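Local coordinates for putative retaining b-glycosidase (PDB 5A95), which hydrolyses beta-1,4 glucosidic bonds in mixed-linkage beta-1,3/1,4-glucans, as a GH5 subfamily 26 glycoside hydrolase that probably retains the anomeric configuration, at residues A[109-114]-A[139-144]; A[169-174]-A[182-187]; A[269-274]-A[317-322]; A[55-58]-A[64-67]. The protein carries 1 engineered substitution. All coordinates share one frame; numbering follows the deposited sequence.

In the fold
The four contacts are spread over one (beta/alpha)8 barrel. Along the chain they come in series: contact 4 first, then contacts 1, 2 and 3. Contacts 1 and 2 are neighbours, their centres about 12 Å apart, because their strands 136-144 and 181-185 lie side by side in the barrel sheet and are probably joined by backbone hydrogen bonds. Contact 4 joins the same sheet through strand 65-72, about 29 Å from contact 1 between centres. Contact 3 lies about 31 Å from contact 1, centre to centre, across the chain's middle. Contact 1 reaches the bound glucan; contact 2 joins a helix to the barrel sheet, contact 3 two outer helices, and contact 4 the strands of the hairpin.

Contact 1. Residues A[109-114]-A[139-144]; sequences VSWRKL and LDWHSI. With BGC (beta-D-glucopyranose), chain D.
The shortest polar bond beside the Trp111-Trp141 contact runs from His142 ND1 to Asp140 OD2, at 2.6 Å. It uses the carboxylate's syn lone pair and lies nearly in the imidazole plane, which fixes the ring's rotation and turns NE2 toward the glucan. There His142 NE2 gives an almost straight bond (170°) to O3 of a bound glucose, 3.0 Å away, while Ile144 CD1 packs beside the sugar's O2; both residues line the glycan pocket of the (beta/alpha)8 barrel. Between the segments the contact is a T-shaped indole pair. Trp141 has CG opposite its backbone N (chi1 -177°), which carries the indole toward the helix, its CZ3-CH2 edge meeting the five-membered face of Trp111 with planes at 87° and CH2 3.7 Å from Trp111 CD1. Trp141 NE1 is hydrogen-bonded to Thr164 OG1, and the indole stacks on Phe167, which also meets Trp111 edge-to-face. Helix 161-174 thus supplies a third aromatic where helix 108-114 closes over strand 136-144, and helix 116-133 sets Leu120 against Trp111.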
loop_
_atom_site.group_PDB
_atom_site.type_symbol
_atom_site.label_atom_id
_atom_site.label_comp_id
_atom_site.label_asym_id
_atom_site.label_seq_id
_atom_site.Cartn_x
_atom_site.Cartn_y
_atom_site.Cartn_z
ATOM N N VAL A 109 6.003 13.652 6.785
ATOM C CA VAL A 109 7.152 13.926 5.908
ATOM C C VAL A 109 8.433 14.059 6.740
ATOM O O VAL A 109 9.510 13.724 6.275
ATOM C CB VAL A 109 6.906 15.181 5.042
ATOM C CG1 VAL A 109 6.883 16.447 5.875
ATOM C CG2 VAL A 109 7.920 15.281 3.889
ATOM N N SER A 110 8.309 14.586 7.946
ATOM C CA SER A 110 9.432 14.792 8.880
ATOM C C SER A 110 9.877 13.476 9.532
ATOM O O SER A 110 11.079 13.234 9.697
ATOM C CB SER A 110 9.010 15.815 9.933
ATOM O OG SER A 110 10.101 16.177 10.735
ATOM N N TRP A 111 8.909 12.638 9.886
ATOM C CA TRP A 111 9.144 11.276 10.319
ATOM C C TRP A 111 10.032 10.590 9.283
ATOM O O TRP A 111 11.035 9.955 9.629
ATOM C CB TRP A 111 7.787 10.575 10.494
ATOM C CG TRP A 111 7.799 9.149 10.887
ATOM C CD1 TRP A 111 7.417 8.084 10.111
ATOM C CD2 TRP A 111 8.093 8.602 12.176
ATOM N NE1 TRP A 111 7.467 6.924 10.818
ATOM C CE2 TRP A 111 7.887 7.206 12.092
ATOM C CE3 TRP A 111 8.502 9.147 13.390
ATOM C CZ2 TRP A 111 8.105 6.353 13.172
ATOM C CZ3 TRP A 111 8.682 8.291 14.464
ATOM C CH2 TRP A 111 8.508 6.926 14.348
ATOM N N ARG A 112 9.664 10.691 8.010
ATOM C CA ARG A 112 10.471 10.073 6.957
ATOM C C ARG A 112 11.833 10.752 6.794
ATOM O O ARG A 112 12.837 10.080 6.612
ATOM C CB ARG A 112 9.719 10.057 5.622
ATOM C CG ARG A 112 8.551 9.094 5.591
ATOM C CD ARG A 112 7.890 9.054 4.233
ATOM N NE ARG A 112 7.218 10.292 3.859
ATOM C CZ ARG A 112 5.982 10.620 4.219
ATOM N NH1 ARG A 112 5.306 9.826 5.029
ATOM N NH2 ARG A 112 5.433 11.751 3.811
ATOM N N LYS A 113 11.872 12.092 6.845
ATOM C CA LYS A 113 13.110 12.814 6.578
ATOM C C LYS A 113 14.175 12.538 7.631
ATOM O O LYS A 113 15.336 12.262 7.295
ATOM C CB LYS A 113 12.839 14.318 6.444
ATOM C CG LYS A 113 14.060 15.113 6.004
ATOM C CD LYS A 113 13.738 16.563 5.699
ATOM C CE LYS A 113 14.921 17.277 5.047
ATOM N NZ LYS A 113 14.586 18.705 4.786
ATOM N N LEU A 114 13.798 12.663 8.898
ATOM C CA LEU A 114 14.715 12.324 9.982
ATOM C C LEU A 114 14.924 10.822 10.094
ATOM O O LEU A 114 16.013 10.357 10.443
ATOM C CB LEU A 114 14.224 12.880 11.313
ATOM C CG LEU A 114 14.252 14.389 11.446
ATOM C CD1 LEU A 114 13.590 14.834 12.763
ATOM C CD2 LEU A 114 15.708 14.829 11.384
ATOM N N LEU A 139 1.178 13.158 21.848
ATOM C CA LEU A 139 1.840 12.859 20.602
ATOM C C LEU A 139 0.781 12.770 19.527
ATOM O O LEU A 139 -0.163 11.979 19.627
ATOM C CB LEU A 139 2.626 11.551 20.687
ATOM C CG LEU A 139 3.698 11.499 21.770
ATOM C CD1 LEU A 139 4.461 10.180 21.723
ATOM C CD2 LEU A 139 4.648 12.687 21.715
ATOM N N ASP A 140 0.941 13.608 18.507
ATOM C CA ASP A 140 -0.049 13.808 17.447
ATOM C C ASP A 140 0.552 13.364 16.118
ATOM O O ASP A 140 1.566 13.888 15.669
ATOM C CB ASP A 140 -0.428 15.296 17.460
ATOM C CG ASP A 140 -0.910 15.840 16.140
ATOM O OD1 ASP A 140 -1.545 15.140 15.348
ATOM O OD2 ASP A 140 -0.622 17.040 15.887
ATOM N N TRP A 141 -0.050 12.339 15.514
ATOM C CA TRP A 141 0.335 11.953 14.164
ATOM C C TRP A 141 -0.353 12.944 13.212
ATOM O O TRP A 141 -1.570 12.891 12.957
ATOM C CB TRP A 141 -0.080 10.511 13.924
ATOM C CG TRP A 141 0.311 9.930 12.576
ATOM C CD1 TRP A 141 -0.548 9.385 11.653
ATOM C CD2 TRP A 141 1.629 9.781 12.031
ATOM N NE1 TRP A 141 0.150 8.914 10.577
ATOM C CE2 TRP A 141 1.485 9.140 10.784
ATOM C CE3 TRP A 141 2.922 10.110 12.468
ATOM C CZ2 TRP A 141 2.584 8.802 9.985
ATOM C CZ3 TRP A 141 4.015 9.774 11.657
ATOM C CH2 TRP A 141 3.840 9.152 10.431
ATOM N N HIS A 142 0.438 13.899 12.771
ATOM C CA HIS A 142 -0.105 15.150 12.257
ATOM C C HIS A 142 -0.278 15.094 10.739
ATOM O O HIS A 142 0.510 15.644 9.964
ATOM C CB HIS A 142 0.751 16.323 12.691
ATOM C CG HIS A 142 0.074 17.633 12.552
ATOM N ND1 HIS A 142 -0.733 18.155 13.527
ATOM C CD2 HIS A 142 0.058 18.521 11.533
ATOM C CE1 HIS A 142 -1.191 19.323 13.128
ATOM N NE2 HIS A 142 -0.726 19.570 11.921
ATOM N N SER A 143 -1.353 14.442 10.337
ATOM C CA SER A 143 -1.781 14.399 8.969
ATOM C C SER A 143 -3.148 15.082 8.848
ATOM O O SER A 143 -3.845 15.334 9.835
ATOM C CB SER A 143 -1.810 12.951 8.476
ATOM O OG SER A 143 -2.208 12.873 7.112
ATOM N N ILE A 144 -3.503 15.424 7.614
ATOM C CA ILE A 144 -4.737 16.118 7.261
ATOM C C ILE A 144 -5.232 15.458 5.992
ATOM O O ILE A 144 -4.546 15.536 4.951
ATOM C CB ILE A 144 -4.521 17.628 7.008
ATOM C CG1 ILE A 144 -3.852 18.305 8.201
ATOM C CG2 ILE A 144 -5.870 18.271 6.689
ATOM C CD1 ILE A 144 -3.672 19.795 8.056
HETATM C C2 BGC D . -3.573 22.383 10.589
HETATM C C3 BGC D . -2.275 23.096 10.962
HETATM C C4 BGC D . -2.274 24.502 10.350
HETATM C C5 BGC D . -3.523 25.249 10.776
HETATM C C6 BGC D . -3.575 26.654 10.228
HETATM C C1 BGC D . -4.824 23.245 10.735
HETATM O O1 BGC D . -5.900 22.785 9.958
HETATM O O2 BGC D . -3.688 21.129 11.358
HETATM O O3 BGC D . -1.166 22.243 10.536
HETATM O O4 BGC D . -1.133 25.315 10.661
HETATM O O5 BGC D . -4.626 24.539 10.221
HETATM O O6 BGC D . -4.882 27.134 10.549
#

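Contact 2. Residues A[169-174]-A[182-187]; sequences RRITFR and AVYELF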
loop_
_atom_site.group_PDB
_atom_site.type_symbol
_atom_site.label_atom_id
_atom_site.label_comp_id
_atom_site.label_asym_id
_atom_site.label_seq_id
_atom_site.Cartn_x
_atom_site.Cartn_y
_atom_site.Cartn_z
ATOM N N ARG A 169 2.781 1.538 16.451
ATOM C CA ARG A 169 3.444 0.362 17.006
ATOM C C ARG A 169 4.761 0.753 17.673
ATOM O O ARG A 169 5.042 0.360 18.832
ATOM C CB ARG A 169 3.657 -0.680 15.891
ATOM C CG ARG A 169 4.350 -1.968 16.324
ATOM C CD ARG A 169 5.894 -1.854 16.307
ATOM N NE ARG A 169 6.519 -3.125 16.615
ATOM C CZ ARG A 169 6.720 -4.094 15.731
ATOM N NH1 ARG A 169 6.367 -3.936 14.478
ATOM N NH2 ARG A 169 7.296 -5.232 16.104
ATOM N N ARG A 170 5.566 1.538 16.979
ATOM C CA ARG A 170 6.876 1.914 17.488
ATOM C C ARG A 170 6.767 2.791 18.733
ATOM O O ARG A 170 7.522 2.628 19.699
ATOM C CB ARG A 170 7.679 2.665 16.437
ATOM C CG ARG A 170 8.198 1.828 15.289
ATOM C CD ARG A 170 8.785 2.762 14.247
ATOM N NE ARG A 170 9.270 2.169 13.008
ATOM C CZ ARG A 170 10.520 1.759 12.811
ATOM N NH1 ARG A 170 11.418 1.778 13.763
ATOM N NH2 ARG A 170 10.862 1.316 11.625
ATOM N N ILE A 171 5.881 3.768 18.685
ATOM C CA ILE A 171 5.659 4.679 19.780
ATOM C C ILE A 171 5.191 3.928 21.016
ATOM O O ILE A 171 5.686 4.160 22.132
ATOM C CB ILE A 171 4.637 5.779 19.369
ATOM C CG1 ILE A 171 5.203 6.749 18.324
ATOM C CG2 ILE A 171 4.080 6.498 20.580
ATOM C CD1 ILE A 171 6.235 7.733 18.866
ATOM N N THR A 172 4.203 3.067 20.837
ATOM C CA THR A 172 3.613 2.407 21.970
ATOM C C THR A 172 4.600 1.493 22.657
ATOM O O THR A 172 4.655 1.420 23.884
ATOM C CB THR A 172 2.317 1.660 21.584
ATOM O OG1 THR A 172 1.412 2.553 20.915
ATOM C CG2 THR A 172 1.614 1.136 22.799
ATOM N N PHE A 173 5.406 0.793 21.866
ATOM C CA PHE A 173 6.465 -0.036 22.433
ATOM C C PHE A 173 7.494 0.809 23.184
ATOM O O PHE A 173 7.851 0.528 24.321
ATOM C CB PHE A 173 7.167 -0.824 21.336
ATOM C CG PHE A 173 8.345 -1.646 21.803
ATOM C CD1 PHE A 173 8.172 -2.823 22.493
ATOM C CD2 PHE A 173 9.625 -1.240 21.514
ATOM C CE1 PHE A 173 9.264 -3.570 22.880
ATOM C CE2 PHE A 173 10.721 -1.970 21.918
ATOM C CZ PHE A 173 10.526 -3.139 22.597
ATOM N N ARG A 174 7.975 1.864 22.560
ATOM C CA ARG A 174 9.040 2.635 23.150
ATOM C C ARG A 174 8.639 3.283 24.454
ATOM O O ARG A 174 9.460 3.367 25.370
ATOM C CB ARG A 174 9.562 3.707 22.200
ATOM C CG ARG A 174 10.890 4.324 22.621
ATOM C CD ARG A 174 11.405 5.244 21.538
ATOM N NE ARG A 174 12.733 5.791 21.730
ATOM C CZ ARG A 174 13.805 5.471 21.002
ATOM N NH1 ARG A 174 13.767 4.471 20.126
ATOM N NH2 ARG A 174 14.925 6.135 21.150
ATOM N N ALA A 182 1.065 11.006 27.643
ATOM C CA ALA A 182 -0.271 10.774 28.142
ATOM C C ALA A 182 -1.275 10.379 27.082
ATOM O O ALA A 182 -2.161 9.583 27.354
ATOM C CB ALA A 182 -0.766 11.980 28.908
ATOM N N VAL A 183 -1.202 10.994 25.902
ATOM C CA VAL A 183 -2.263 10.907 24.900
ATOM C C VAL A 183 -1.641 10.601 23.544
ATOM O O VAL A 183 -0.636 11.224 23.140
ATOM C CB VAL A 183 -3.035 12.243 24.822
ATOM C CG1 VAL A 183 -4.112 12.198 23.757
ATOM C CG2 VAL A 183 -3.635 12.617 26.165
ATOM N N TYR A 184 -2.225 9.618 22.863
ATOM C CA TYR A 184 -1.859 9.233 21.500
ATOM C C TYR A 184 -2.985 9.692 20.584
ATOM O O TYR A 184 -4.062 9.109 20.542
ATOM C CB TYR A 184 -1.655 7.722 21.373
ATOM C CG TYR A 184 -0.444 7.169 22.093
ATOM C CD1 TYR A 184 0.496 7.986 22.688
ATOM C CD2 TYR A 184 -0.200 5.820 22.132
ATOM C CE1 TYR A 184 1.598 7.475 23.321
ATOM C CE2 TYR A 184 0.902 5.295 22.786
ATOM C CZ TYR A 184 1.794 6.130 23.407
ATOM O OH TYR A 184 2.911 5.687 24.075
ATOM N N GLU A 185 -2.723 10.805 19.888
ATOM C CA GLU A 185 -3.724 11.431 18.999
ATOM C C GLU A 185 -3.533 10.837 17.609
ATOM O O GLU A 185 -2.612 11.193 16.885
ATOM C CB GLU A 185 -3.588 12.925 19.036
ATOM C CG GLU A 185 -4.609 13.656 18.176
ATOM C CD GLU A 185 -4.630 15.150 18.442
ATOM O OE1 GLU A 185 -3.745 15.609 19.194
ATOM O OE2 GLU A 185 -5.501 15.858 17.876
ATOM N N LEU A 186 -4.412 9.913 17.269
ATOM C CA LEU A 186 -4.201 8.930 16.220
ATOM C C LEU A 186 -4.040 9.511 14.814
ATOM O O LEU A 186 -3.258 8.984 14.027
ATOM C CB LEU A 186 -5.351 7.922 16.206
ATOM C CG LEU A 186 -5.588 7.182 17.538
ATOM C CD1 LEU A 186 -6.711 6.153 17.361
ATOM C CD2 LEU A 186 -4.325 6.534 18.067
ATOM N N PHE A 187 -4.803 10.569 14.519
ATOM C CA PHE A 187 -4.794 11.179 13.185
ATOM C C PHE A 187 -5.357 12.587 13.325
ATOM O O PHE A 187 -6.568 12.770 13.453
ATOM C CB PHE A 187 -5.610 10.360 12.192
ATOM C CG PHE A 187 -5.443 10.826 10.769
ATOM C CD1 PHE A 187 -6.171 11.895 10.287
ATOM C CD2 PHE A 187 -4.580 10.173 9.908
ATOM C CE1 PHE A 187 -6.004 12.324 8.968
ATOM C CE2 PHE A 187 -4.409 10.594 8.618
ATOM C CZ PHE A 187 -5.116 11.669 8.147
HETATM O O HOH W 1 3.083 3.273 25.173
#
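Helix 169-174 passes alongside strand 182-185, the CA atoms of Thr172 and Tyr184 being 8.8 Å apart. Tyr184 bridges that space. With CG beside its backbone N and anti to the carbonyl carbon (chi1 -69°), the phenol reaches from the strand in among the helix side chains. Ile171 lays its CG2 methyl over one face of the ring in a CH-pi contact, 4.0 Å from the ring centre and displaced toward the hydroxyl end, where it comes within 3.7 Å of CZ. Thr172 approaches obliquely, bringing OG1 to 3.4 Å from Tyr184 CE2; that hydroxyl is itself bonded to the carbonyl of Trp168 one turn back, so the meeting with the ring is one of packing. The phenol's polar end is satisfied through a water: Tyr184 OH donates to it at 2.7 Å, and the water donates in turn to Thr172 O at 2.8 Å, linking strand to helix backbone. Strand 136-144, helix 161-174 and strand 181-185 follow one another in the chain as a right-handed beta-alpha-beta crossover of the barrel, the two strands parallel and adjacent. Ile171 also packs on Leu139 of the adjacent strand and on helix 116-133, whereas Thr172 faces Ile216 and Ser219 of helix 202-219.

Contact 3. Residues A[269-274]-A[317-322]; sequences NFFKLW and VKYMQK
This is a helix-helix contact in the outer layer of the (beta/alpha)8 barrel, built round an aromatic cluster of Phe271, Trp274 and Tyr319. Helices 267-279 and 312-323 lie on either side of strand 287-289 in the chain; their segments here run in broadly the same direction, with a crossing angle of -49° and axes 10.8 Å apart at closest approach. The gap is bridged by the three aromatic side chains. Tyr319, its ring set anti to the backbone N (chi1 -178°), reaches across to helix 267-279. Trp274 CB sits over one face of the phenol, in a CH-pi contact 4.2 Å from the ring centre, while the indole presents the CE3 edge to Tyr319 CG at 3.8 Å. Phe271, like Trp274, runs antiparallel to the tyrosine side chain; its ring is inclined by 31° to the phenol, and Phe271 CE1 touches Tyr319 CB at 3.8 Å. The tyrosine hydroxyl goes on to bond with Asp275, so the polar end of this mostly apolar cluster is satisfied by the same helix it packs on. Trp278, a turn further along, adds another ring against both Trp274 and Tyr319. At the exposed margin Lys318 crosses Phe271 at about a right angle, its chain bending at the last torsion to bring NZ to the ring's edge, near its plane and 4.0 Å from CE2.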
loop_
_atom_site.group_PDB
_atom_site.type_symbol
_atom_site.label_atom_id
_atom_site.label_comp_id
_atom_site.label_asym_id
_atom_site.label_seq_id
_atom_site.Cartn_x
_atom_site.Cartn_y
_atom_site.Cartn_z
ATOM N N ASN A 269 -25.115 32.071 20.467
ATOM C CA ASN A 269 -25.149 31.405 19.181
ATOM C C ASN A 269 -23.878 30.591 18.922
ATOM O O ASN A 269 -23.950 29.486 18.375
ATOM C CB ASN A 269 -25.433 32.392 18.047
ATOM C CG ASN A 269 -26.818 33.001 18.140
ATOM O OD1 ASN A 269 -27.719 32.446 18.754
ATOM N ND2 ASN A 269 -26.970 34.158 17.553
ATOM N N PHE A 270 -22.722 31.114 19.332
ATOM C CA PHE A 270 -21.499 30.312 19.258
ATOM C C PHE A 270 -21.566 29.099 20.199
ATOM O O PHE A 270 -21.215 27.983 19.805
ATOM C CB PHE A 270 -20.254 31.114 19.550
ATOM C CG PHE A 270 -19.749 31.877 18.366
ATOM C CD1 PHE A 270 -19.092 31.198 17.346
ATOM C CD2 PHE A 270 -19.924 33.256 18.247
ATOM C CE1 PHE A 270 -18.645 31.880 16.216
ATOM C CE2 PHE A 270 -19.446 33.940 17.139
ATOM C CZ PHE A 270 -18.817 33.245 16.125
ATOM N N PHE A 271 -22.014 29.304 21.431
ATOM C CA PHE A 271 -22.043 28.193 22.382
ATOM C C PHE A 271 -22.958 27.094 21.859
ATOM O O PHE A 271 -22.646 25.901 21.997
ATOM C CB PHE A 271 -22.557 28.640 23.754
ATOM C CG PHE A 271 -21.662 29.605 24.502
ATOM C CD1 PHE A 271 -20.365 29.880 24.109
ATOM C CD2 PHE A 271 -22.140 30.244 25.622
ATOM C CE1 PHE A 271 -19.566 30.755 24.818
ATOM C CE2 PHE A 271 -21.348 31.143 26.353
ATOM C CZ PHE A 271 -20.052 31.371 25.963
ATOM N N LYS A 272 -24.101 27.469 21.283
ATOM C CA LYS A 272 -25.035 26.481 20.799
ATOM C C LYS A 272 -24.430 25.668 19.636
ATOM O O LYS A 272 -24.518 24.452 19.593
ATOM C CB LYS A 272 -26.364 27.129 20.367
ATOM C CG LYS A 272 -27.356 26.121 19.782
ATOM C CD LYS A 272 -28.833 26.444 19.929
ATOM C CE LYS A 272 -29.659 25.199 20.305
ATOM N NZ LYS A 272 -29.181 23.861 19.805
ATOM N N LEU A 273 -23.832 26.368 18.684
ATOM C CA LEU A 273 -23.226 25.689 17.560
ATOM C C LEU A 273 -22.061 24.801 17.999
ATOM O O LEU A 273 -21.903 23.679 17.500
ATOM C CB LEU A 273 -22.784 26.698 16.496
ATOM C CG LEU A 273 -23.926 27.292 15.700
ATOM C CD1 LEU A 273 -23.483 28.509 14.929
ATOM C CD2 LEU A 273 -24.495 26.264 14.754
ATOM N N TRP A 274 -21.240 25.294 18.915
ATOM C CA TRP A 274 -20.161 24.472 19.445
ATOM C C TRP A 274 -20.687 23.232 20.156
ATOM O O TRP A 274 -20.184 22.132 19.958
ATOM C CB TRP A 274 -19.251 25.270 20.375
ATOM C CG TRP A 274 -18.453 26.336 19.686
ATOM C CD1 TRP A 274 -18.100 26.387 18.366
ATOM C CD2 TRP A 274 -17.870 27.505 20.293
ATOM N NE1 TRP A 274 -17.387 27.530 18.112
ATOM C CE2 TRP A 274 -17.215 28.234 19.270
ATOM C CE3 TRP A 274 -17.896 28.040 21.586
ATOM C CZ2 TRP A 274 -16.562 29.436 19.518
ATOM C CZ3 TRP A 274 -17.252 29.213 21.828
ATOM C CH2 TRP A 274 -16.587 29.911 20.794
ATOM N N VAL A 317 -12.823 30.182 25.772
ATOM C CA VAL A 317 -12.380 29.869 27.113
ATOM C C VAL A 317 -13.567 29.704 28.085
ATOM O O VAL A 317 -13.604 28.757 28.859
ATOM C CB VAL A 317 -11.368 30.921 27.609
ATOM C CG1 VAL A 317 -11.121 30.822 29.096
ATOM C CG2 VAL A 317 -10.058 30.744 26.850
ATOM N N LYS A 318 -14.533 30.610 28.021
ATOM C CA LYS A 318 -15.733 30.516 28.858
ATOM C C LYS A 318 -16.452 29.202 28.587
ATOM O O LYS A 318 -16.863 28.503 29.500
ATOM C CB LYS A 318 -16.661 31.710 28.584
ATOM C CG LYS A 318 -17.959 31.716 29.376
ATOM C CD LYS A 318 -18.610 33.101 29.410
ATOM C CE LYS A 318 -19.748 33.161 30.428
ATOM N NZ LYS A 318 -21.031 33.198 29.718
ATOM N N TYR A 319 -16.607 28.873 27.317
ATOM C CA TYR A 319 -17.281 27.637 26.931
ATOM C C TYR A 319 -16.513 26.401 27.409
ATOM O O TYR A 319 -17.101 25.499 28.032
ATOM C CB TYR A 319 -17.503 27.606 25.413
ATOM C CG TYR A 319 -18.223 26.392 24.957
ATOM C CD1 TYR A 319 -19.588 26.290 25.149
ATOM C CD2 TYR A 319 -17.540 25.327 24.387
ATOM C CE1 TYR A 319 -20.268 25.139 24.797
ATOM C CE2 TYR A 319 -18.207 24.161 24.036
ATOM C CZ TYR A 319 -19.574 24.084 24.214
ATOM O OH TYR A 319 -20.204 22.939 23.886
ATOM N N MET A 320 -15.215 26.334 27.137
ATOM C CA MET A 320 -14.456 25.171 27.565
ATOM C C MET A 320 -14.454 25.032 29.089
ATOM O O MET A 320 -14.512 23.913 29.608
ATOM C CB MET A 320 -13.027 25.214 27.050
ATOM C CG MET A 320 -12.908 25.068 25.540
ATOM S SD MET A 320 -11.220 24.950 24.940
ATOM C CE MET A 320 -10.537 26.491 25.517
ATOM N N GLN A 321 -14.351 26.144 29.791
ATOM C CA GLN A 321 -14.272 26.082 31.261
ATOM C C GLN A 321 -15.588 25.575 31.832
ATOM O O GLN A 321 -15.566 24.783 32.768
ATOM C CB GLN A 321 -13.806 27.448 31.865
ATOM C CG GLN A 321 -12.303 27.715 31.574
ATOM C CD GLN A 321 -11.668 28.991 32.168
ATOM O OE1 GLN A 321 -12.355 29.998 32.443
ATOM N NE2 GLN A 321 -10.313 28.973 32.305
ATOM N N LYS A 322 -16.722 25.976 31.251
ATOM C CA LYS A 322 -18.036 25.460 31.647
ATOM C C LYS A 322 -18.143 23.942 31.462
ATOM O O LYS A 322 -18.704 23.247 32.305
ATOM C CB LYS A 322 -19.158 26.142 30.850
ATOM C CG LYS A 322 -20.524 25.606 31.218
ATOM C CD LYS A 322 -21.639 26.433 30.638
ATOM C CE LYS A 322 -22.965 25.930 31.200
ATOM N NZ LYS A 322 -24.126 26.611 30.584
#

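Contact 4. Residues A[55-58]-A[64-67]; sequences GNKF and KTFT
A beta hairpin near the start of the modelled chain brings strand 57-59 back against strand 65-72, and the contact lies near its turn. Phe66 N gives Phe58 O a nearly straight hydrogen bond (2.8 Å, 172°), though the donor stands well above the carbonyl plane. Thr65 CA adds a CA-H...O contact to that same oxygen at 3.4 Å. In the return direction a water takes the place of a direct bond, accepting from Phe58 N at 3.1 Å and donating to Phe66 O at 2.8 Å. Hairpin strand 57-59 pairs antiparallel with the start of strand 65-72, which goes on into the (beta/alpha)8 barrel, parallel to strands 101-106 and 326-329. The two phenylalanine side chains start out together, Phe58 CB being 4.2 Å from Phe66 CB; their rings diverge, yet each meets Phe68 edge-to-face. Near the surface Lys57 CD brushes Thr65 CG2 at 4.0 Å, after which the lysine chain bends back so that NZ donates to Asn56 OD1 at 3.0 Å.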
loop_
_atom_site.group_PDB
_atom_site.type_symbol
_atom_site.label_atom_id
_atom_site.label_comp_id
_atom_site.label_asym_id
_atom_site.label_seq_id
_atom_site.Cartn_x
_atom_site.Cartn_y
_atom_site.Cartn_z
ATOM N N GLY A 55 -14.966 7.855 33.071
ATOM C CA GLY A 55 -16.146 8.525 32.608
ATOM C C GLY A 55 -15.813 9.653 31.645
ATOM O O GLY A 55 -15.028 9.467 30.705
ATOM N N ASN A 56 -16.355 10.824 31.910
ATOM C CA ASN A 56 -16.117 11.972 31.070
ATOM C C ASN A 56 -14.931 12.809 31.507
ATOM O O ASN A 56 -14.738 13.924 31.007
ATOM C CB ASN A 56 -17.371 12.841 30.915
ATOM C CG ASN A 56 -17.683 13.637 32.147
ATOM O OD1 ASN A 56 -17.325 13.256 33.266
ATOM N ND2 ASN A 56 -18.364 14.740 31.960
ATOM N N LYS A 57 -14.120 12.297 32.430
ATOM C CA LYS A 57 -12.997 13.066 32.974
ATOM C C LYS A 57 -11.666 12.379 32.752
ATOM O O LYS A 57 -11.575 11.156 32.687
ATOM C CB LYS A 57 -13.157 13.225 34.481
ATOM C CG LYS A 57 -14.401 13.960 34.928
ATOM C CD LYS A 57 -14.490 15.367 34.368
ATOM C CE LYS A 57 -15.546 16.162 35.140
ATOM N NZ LYS A 57 -16.815 15.403 35.338
ATOM N N PHE A 58 -10.628 13.190 32.678
ATOM C CA PHE A 58 -9.297 12.714 32.973
ATOM C C PHE A 58 -9.086 12.789 34.482
ATOM O O PHE A 58 -9.509 13.767 35.117
ATOM C CB PHE A 58 -8.228 13.561 32.276
ATOM C CG PHE A 58 -8.390 13.630 30.787
ATOM C CD1 PHE A 58 -8.250 12.492 30.017
ATOM C CD2 PHE A 58 -8.698 14.819 30.150
ATOM C CE1 PHE A 58 -8.379 12.532 28.647
ATOM C CE2 PHE A 58 -8.853 14.877 28.767
ATOM C CZ PHE A 58 -8.690 13.717 28.019
ATOM N N LYS A 64 -8.086 12.742 41.375
ATOM C CA LYS A 64 -8.424 14.140 41.162
ATOM C C LYS A 64 -8.598 14.403 39.674
ATOM O O LYS A 64 -7.792 13.982 38.855
ATOM C CB LYS A 64 -7.350 15.070 41.729
ATOM C CG LYS A 64 -7.676 16.550 41.631
ATOM C CD LYS A 64 -6.530 17.410 42.147
ATOM C CE LYS A 64 -6.897 18.879 42.046
ATOM N NZ LYS A 64 -5.920 19.754 42.752
ATOM N N THR A 65 -9.647 15.130 39.322
ATOM C CA THR A 65 -9.869 15.538 37.958
ATOM C C THR A 65 -8.699 16.355 37.444
ATOM O O THR A 65 -8.203 17.268 38.123
ATOM C CB THR A 65 -11.182 16.318 37.836
ATOM O OG1 THR A 65 -12.259 15.450 38.223
ATOM C CG2 THR A 65 -11.383 16.828 36.405
ATOM N N PHE A 66 -8.240 15.991 36.247
ATOM C CA PHE A 66 -7.106 16.606 35.603
ATOM C C PHE A 66 -7.579 17.246 34.306
ATOM O O PHE A 66 -8.401 16.687 33.598
ATOM C CB PHE A 66 -6.041 15.544 35.308
ATOM C CG PHE A 66 -4.807 16.093 34.680
ATOM C CD1 PHE A 66 -3.769 16.625 35.451
ATOM C CD2 PHE A 66 -4.684 16.106 33.298
ATOM C CE1 PHE A 66 -2.643 17.145 34.830
ATOM C CE2 PHE A 66 -3.565 16.627 32.694
ATOM C CZ PHE A 66 -2.561 17.164 33.449
ATOM N N THR A 67 -7.034 18.406 33.985
ATOM C CA THR A 67 -7.313 19.089 32.712
ATOM C C THR A 67 -6.007 19.354 32.001
ATOM O O THR A 67 -5.129 19.988 32.558
ATOM C CB THR A 67 -8.053 20.435 32.994
ATOM O OG1 THR A 67 -9.206 20.167 33.822
ATOM C CG2 THR A 67 -8.489 21.094 31.732
HETATM O O HOH W 2 -10.950 16.233 32.661
#